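Local structure of Phenylalanine/tyrosine ammonia-lyase (Rhodosporidium toruloides, 1Y2M) at residues B[275-289]-B[507-521]. The protein catalyses the non-oxidative deamination of L-phenylalanine and L-tyrosine to trans-cinnamate and p-coumarate, releasing ammonium. Sequence-based numbering, arbitrary orientation.
Sequences SASMATLALHDAHML and LISARRTTESNDVLS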
loop_
_atom_site.group_PDB
_atom_site.type_symbol
_atom_site.label_atom_id
_atom_site.label_comp_id
_atom_site.label_asym_id
_atom_site.label_seq_id
_atom_site.Cartn_x
_atom_site.Cartn_y
_atom_site.Cartn_z
ATOM N N SER B 275 17.426 -2.021 -15.583
ATOM C CA SER B 275 16.544 -1.108 -14.847
ATOM C C SER B 275 16.764 0.344 -15.247
ATOM O O SER B 275 15.797 1.103 -15.395
ATOM C CB SER B 275 16.726 -1.283 -13.344
ATOM O OG SER B 275 18.094 -1.167 -13.024
ATOM N N ALA B 276 18.020 0.750 -15.442
ATOM C CA ALA B 276 18.282 2.124 -15.916
ATOM C C ALA B 276 17.632 2.365 -17.301
ATOM O O ALA B 276 17.116 3.462 -17.600
ATOM C CB ALA B 276 19.757 2.396 -15.959
ATOM N N SER B 277 17.732 1.375 -18.176
ATOM C CA SER B 277 17.102 1.511 -19.480
ATOM C C SER B 277 15.594 1.737 -19.325
ATOM O O SER B 277 15.002 2.700 -19.834
ATOM C CB SER B 277 17.318 0.261 -20.298
ATOM O OG SER B 277 16.582 0.415 -21.496
HETATM N N MSE B 278 14.930 0.807 -18.652
HETATM C CA MSE B 278 13.471 0.928 -18.529
HETATM C C MSE B 278 13.038 2.201 -17.795
HETATM O O MSE B 278 12.015 2.837 -18.150
HETATM C CB MSE B 278 12.849 -0.282 -17.849
HETATM C CG MSE B 278 11.367 -0.305 -18.058
HETATM SE SE MSE B 278 10.639 -2.082 -17.651
HETATM C CE MSE B 278 8.944 -1.996 -18.781
ATOM N N ALA B 279 13.805 2.548 -16.768
ATOM C CA ALA B 279 13.590 3.761 -16.018
ATOM C C ALA B 279 13.747 5.018 -16.883
ATOM O O ALA B 279 12.991 5.975 -16.729
ATOM C CB ALA B 279 14.491 3.801 -14.779
ATOM N N THR B 280 14.747 5.037 -17.762
ATOM C CA THR B 280 14.941 6.179 -18.658
ATOM C C THR B 280 13.756 6.344 -19.588
ATOM O O THR B 280 13.244 7.457 -19.761
ATOM C CB THR B 280 16.235 6.023 -19.486
ATOM O OG1 THR B 280 17.372 6.061 -18.614
ATOM C CG2 THR B 280 16.292 7.100 -20.495
ATOM N N LEU B 281 13.269 5.246 -20.172
ATOM C CA LEU B 281 12.103 5.294 -21.043
ATOM C C LEU B 281 10.887 5.790 -20.276
ATOM O O LEU B 281 10.093 6.601 -20.798
ATOM C CB LEU B 281 11.889 3.924 -21.657
ATOM C CG LEU B 281 13.052 3.545 -22.599
ATOM C CD1 LEU B 281 13.014 2.054 -22.828
ATOM C CD2 LEU B 281 12.960 4.273 -23.941
ATOM N N ALA B 282 10.724 5.295 -19.052
ATOM C CA ALA B 282 9.571 5.679 -18.235
ATOM C C ALA B 282 9.612 7.151 -17.827
ATOM O O ALA B 282 8.593 7.863 -17.846
ATOM C CB ALA B 282 9.448 4.769 -17.052
ATOM N N LEU B 283 10.803 7.640 -17.500
ATOM C CA LEU B 283 10.921 9.047 -17.145
ATOM C C LEU B 283 10.670 9.959 -18.332
ATOM O O LEU B 283 9.956 10.961 -18.225
ATOM C CB LEU B 283 12.297 9.333 -16.573
ATOM C CG LEU B 283 12.459 10.802 -16.136
ATOM C CD1 LEU B 283 11.434 11.215 -15.095
ATOM C CD2 LEU B 283 13.857 11.023 -15.582
ATOM N N HIS B 284 11.245 9.600 -19.486
ATOM C CA HIS B 284 10.933 10.307 -20.730
ATOM C C HIS B 284 9.421 10.436 -20.938
ATOM O O HIS B 284 8.901 11.548 -21.173
ATOM C CB HIS B 284 11.598 9.570 -21.894
ATOM C CG HIS B 284 11.186 10.019 -23.258
ATOM N ND1 HIS B 284 10.000 9.629 -23.842
ATOM C CD2 HIS B 284 11.858 10.739 -24.198
ATOM C CE1 HIS B 284 9.951 10.136 -25.075
ATOM N NE2 HIS B 284 11.057 10.807 -25.313
ATOM N N ASP B 285 8.711 9.334 -20.765
ATOM C CA ASP B 285 7.284 9.360 -21.052
ATOM C C ASP B 285 6.535 10.186 -20.014
ATOM O O ASP B 285 5.594 10.911 -20.340
ATOM C CB ASP B 285 6.770 7.921 -21.156
ATOM C CG ASP B 285 7.251 7.191 -22.406
ATOM O OD1 ASP B 285 7.783 7.803 -23.350
ATOM O OD2 ASP B 285 7.044 5.968 -22.443
ATOM N N ALA B 286 6.983 10.085 -18.762
ATOM C CA ALA B 286 6.376 10.829 -17.654
ATOM C C ALA B 286 6.534 12.301 -17.878
ATOM O O ALA B 286 5.640 13.079 -17.578
ATOM C CB ALA B 286 6.980 10.411 -16.330
ATOM N N HIS B 287 7.683 12.732 -18.385
ATOM C CA HIS B 287 7.861 14.186 -18.626
ATOM C C HIS B 287 6.802 14.701 -19.591
ATOM O O HIS B 287 6.243 15.800 -19.446
ATOM C CB HIS B 287 9.205 14.467 -19.267
ATOM C CG HIS B 287 10.390 14.439 -18.331
ATOM N ND1 HIS B 287 10.444 15.147 -17.149
ATOM C CD2 HIS B 287 11.616 13.876 -18.494
ATOM C CE1 HIS B 287 11.639 14.972 -16.600
ATOM N NE2 HIS B 287 12.374 14.211 -17.406
HETATM N N MSE B 288 6.543 13.897 -20.630
HETATM C CA MSE B 288 5.573 14.307 -21.651
HETATM C C MSE B 288 4.173 14.402 -21.066
HETATM O O MSE B 288 3.407 15.304 -21.375
HETATM C CB MSE B 288 5.546 13.352 -22.847
HETATM C CG MSE B 288 6.865 13.070 -23.444
HETATM SE SE MSE B 288 7.840 14.701 -23.962
HETATM C CE MSE B 288 9.591 13.740 -24.231
ATOM N N LEU B 289 3.843 13.455 -20.187
ATOM C CA LEU B 289 2.531 13.374 -19.623
ATOM C C LEU B 289 2.368 14.544 -18.620
ATOM O O LEU B 289 1.302 15.102 -18.512
ATOM C CB LEU B 289 2.324 12.030 -18.949
ATOM C CG LEU B 289 2.162 10.812 -19.840
ATOM C CD1 LEU B 289 2.215 9.546 -19.011
ATOM C CD2 LEU B 289 0.846 10.871 -20.597
ATOM N N LEU B 507 14.008 -2.846 -11.279
ATOM C CA LEU B 507 13.346 -3.219 -12.527
ATOM C C LEU B 507 11.838 -3.418 -12.307
ATOM O O LEU B 507 11.001 -3.072 -13.152
ATOM C CB LEU B 507 13.971 -4.456 -13.189
ATOM C CG LEU B 507 13.324 -4.734 -14.553
ATOM C CD1 LEU B 507 13.478 -3.600 -15.609
ATOM C CD2 LEU B 507 13.905 -6.008 -15.088
ATOM N N ILE B 508 11.525 -4.058 -11.184
ATOM C CA ILE B 508 10.081 -4.258 -10.819
ATOM C C ILE B 508 9.415 -2.886 -10.647
ATOM O O ILE B 508 8.320 -2.606 -11.149
ATOM C CB ILE B 508 9.881 -5.118 -9.602
ATOM C CG1 ILE B 508 10.486 -6.520 -9.782
ATOM C CG2 ILE B 508 8.382 -5.254 -9.264
ATOM C CD1 ILE B 508 10.623 -7.296 -8.466
ATOM N N SER B 509 10.094 -2.016 -9.913
ATOM C CA SER B 509 9.549 -0.652 -9.759
ATOM C C SER B 509 9.355 0.019 -11.146
ATOM O O SER B 509 8.295 0.630 -11.401
ATOM C CB SER B 509 10.427 0.190 -8.829
ATOM O OG SER B 509 9.720 1.362 -8.476
ATOM N N ALA B 510 10.369 -0.079 -12.028
ATOM C CA ALA B 510 10.307 0.523 -13.372
ATOM C C ALA B 510 9.114 0.002 -14.180
ATOM O O ALA B 510 8.425 0.734 -14.928
ATOM C CB ALA B 510 11.595 0.351 -14.073
ATOM N N ARG B 511 8.874 -1.307 -14.040
ATOM C CA ARG B 511 7.742 -1.954 -14.695
ATOM C C ARG B 511 6.448 -1.358 -14.227
ATOM O O ARG B 511 5.553 -1.064 -15.060
ATOM C CB ARG B 511 7.764 -3.460 -14.484
ATOM C CG ARG B 511 8.786 -4.211 -15.365
ATOM C CD ARG B 511 8.927 -5.677 -15.069
ATOM N NE ARG B 511 7.603 -6.228 -14.889
ATOM C CZ ARG B 511 7.188 -6.974 -13.873
ATOM N NH1 ARG B 511 8.000 -7.359 -12.879
ATOM N NH2 ARG B 511 5.905 -7.275 -13.845
ATOM N N ARG B 512 6.325 -1.177 -12.914
ATOM C CA ARG B 512 5.066 -0.618 -12.410
ATOM C C ARG B 512 4.902 0.827 -12.844
ATOM O O ARG B 512 3.794 1.251 -13.238
ATOM C CB ARG B 512 4.974 -0.784 -10.882
ATOM C CG ARG B 512 4.940 -2.201 -10.383
ATOM C CD ARG B 512 3.827 -2.993 -11.057
ATOM N NE ARG B 512 3.713 -4.329 -10.497
ATOM C CZ ARG B 512 3.344 -5.411 -11.131
ATOM N NH1 ARG B 512 3.252 -5.451 -12.481
ATOM N NH2 ARG B 512 3.236 -6.535 -10.408
ATOM N N THR B 513 5.984 1.602 -12.851
ATOM C CA THR B 513 5.867 3.005 -13.291
ATOM C C THR B 513 5.519 3.065 -14.801
ATOM O O THR B 513 4.805 3.961 -15.207
ATOM C CB THR B 513 7.176 3.742 -12.982
ATOM O OG1 THR B 513 7.428 3.596 -11.580
ATOM C CG2 THR B 513 7.095 5.208 -13.430
ATOM N N THR B 514 6.033 2.126 -15.638
ATOM C CA THR B 514 5.705 2.057 -17.047
ATOM C C THR B 514 4.227 1.794 -17.204
ATOM O O THR B 514 3.586 2.390 -18.083
ATOM C CB THR B 514 6.555 0.965 -17.710
ATOM O OG1 THR B 514 7.956 1.302 -17.606
ATOM C CG2 THR B 514 6.178 0.814 -19.137
ATOM N N GLU B 515 3.647 0.939 -16.340
ATOM C CA GLU B 515 2.212 0.669 -16.405
ATOM C C GLU B 515 1.446 1.932 -15.990
ATOM O O GLU B 515 0.422 2.271 -16.612
ATOM C CB GLU B 515 1.832 -0.501 -15.520
ATOM C CG GLU B 515 0.362 -0.888 -15.731
ATOM C CD GLU B 515 -0.105 -2.173 -15.061
ATOM O OE1 GLU B 515 0.715 -2.929 -14.449
ATOM O OE2 GLU B 515 -1.338 -2.443 -15.151
ATOM N N SER B 516 1.923 2.652 -14.967
ATOM C CA SER B 516 1.261 3.900 -14.601
ATOM C C SER B 516 1.320 4.915 -15.743
ATOM O O SER B 516 0.338 5.617 -16.006
ATOM C CB SER B 516 1.857 4.524 -13.354
ATOM O OG SER B 516 1.561 3.695 -12.241
ATOM N N ASN B 517 2.425 4.958 -16.497
ATOM C CA ASN B 517 2.465 5.813 -17.687
ATOM C C ASN B 517 1.352 5.461 -18.637
ATOM O O ASN B 517 0.694 6.349 -19.193
ATOM C CB ASN B 517 3.791 5.807 -18.471
ATOM C CG ASN B 517 4.884 6.600 -17.819
ATOM O OD1 ASN B 517 4.624 7.597 -17.159
ATOM N ND2 ASN B 517 6.152 6.213 -18.094
ATOM N N ASP B 518 1.109 4.172 -18.823
ATOM C CA ASP B 518 0.134 3.682 -19.773
ATOM C C ASP B 518 -1.264 4.090 -19.323
ATOM O O ASP B 518 -2.084 4.640 -20.089
ATOM C CB ASP B 518 0.229 2.162 -19.851
ATOM C CG ASP B 518 -0.496 1.576 -21.072
ATOM O OD1 ASP B 518 -0.610 2.257 -22.151
ATOM O OD2 ASP B 518 -0.900 0.394 -20.966
ATOM N N VAL B 519 -1.562 3.826 -18.047
ATOM C CA VAL B 519 -2.880 4.200 -17.503
ATOM C C VAL B 519 -3.102 5.676 -17.532
ATOM O O VAL B 519 -4.226 6.138 -17.860
ATOM C CB VAL B 519 -3.068 3.605 -16.126
ATOM C CG1 VAL B 519 -4.395 4.014 -15.505
ATOM C CG2 VAL B 519 -2.944 2.092 -16.243
ATOM N N LEU B 520 -2.074 6.451 -17.177
ATOM C CA LEU B 520 -2.218 7.918 -17.227
ATOM C C LEU B 520 -2.456 8.339 -18.673
ATOM O O LEU B 520 -3.198 9.295 -18.904
ATOM C CB LEU B 520 -1.001 8.645 -16.657
ATOM C CG LEU B 520 -1.126 10.175 -16.543
ATOM C CD1 LEU B 520 -2.415 10.659 -15.892
ATOM C CD2 LEU B 520 0.029 10.806 -15.761
ATOM N N SER B 521 -1.829 7.674 -19.662
ATOM C CA SER B 521 -2.049 8.040 -21.075
ATOM C C SER B 521 -3.497 7.809 -21.461
ATOM O O SER B 521 -4.065 8.567 -22.238
ATOM C CB SER B 521 -1.131 7.253 -21.973
ATOM O OG SER B 521 0.258 7.519 -21.681
HETATM O O HOH W 1 9.450 2.255 -19.683
HETATM O O HOH W 2 7.085 4.200 -20.152
#
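Asn-517 makes the direct hydrogen bond between the two helices: its ND2 donates to Ala-282 O at 3.0 Å, with an N-H...O angle of 157°. The bond lands on a lone pair in the carbonyl plane, and the same oxygen also takes the helical N-H of Ala-286. A water joins ND2 to OD2 of Asp-285, whose other oxygen pairs with Arg-77. The buried OD1 of Asn-517 has no polar partner and lies 3.7 Å from Ala-286 CA. Replacing Asn-517 by alanine would probably open a gap among Ala-282, Asp-285, Ala-286 and Leu-289 and cost that carbonyl its cross-helix donor. A second water donates to both Met-278 O and Thr-514 OG1, and the threonine hydroxyl in turn donates to Ala-510 O, one turn earlier in its own helix.

Van der Waals contacts dominate toward both ends. Selenomethionine Met-278 has CG anti to the backbone N (chi1 -165°) and an extended chain, which runs it over Ala-510 until SE meets Arg-511 CG at 3.6 Å. Leu-507 CD1 touches SE at 3.8 Å, and CE ends against Thr-514. At the other end Leu-289 sets CD1 4.1 Å from Leu-520 CB and CD2 against the hydroxyl of Ser-521, which itself donates to Asn-517 O.

Met-278 and Asn-517 are each a knob in a four-residue hole of the facing helix. The segments run near parallel, at 22°, axes 8.8 Å apart, their backbones spreading from Ser-275 and Leu-507 toward Leu-289. This is parallel knobs-into-holes packing of long helices 273-303 and 506-560 in the helical core characteristic of the PAL/histidase family.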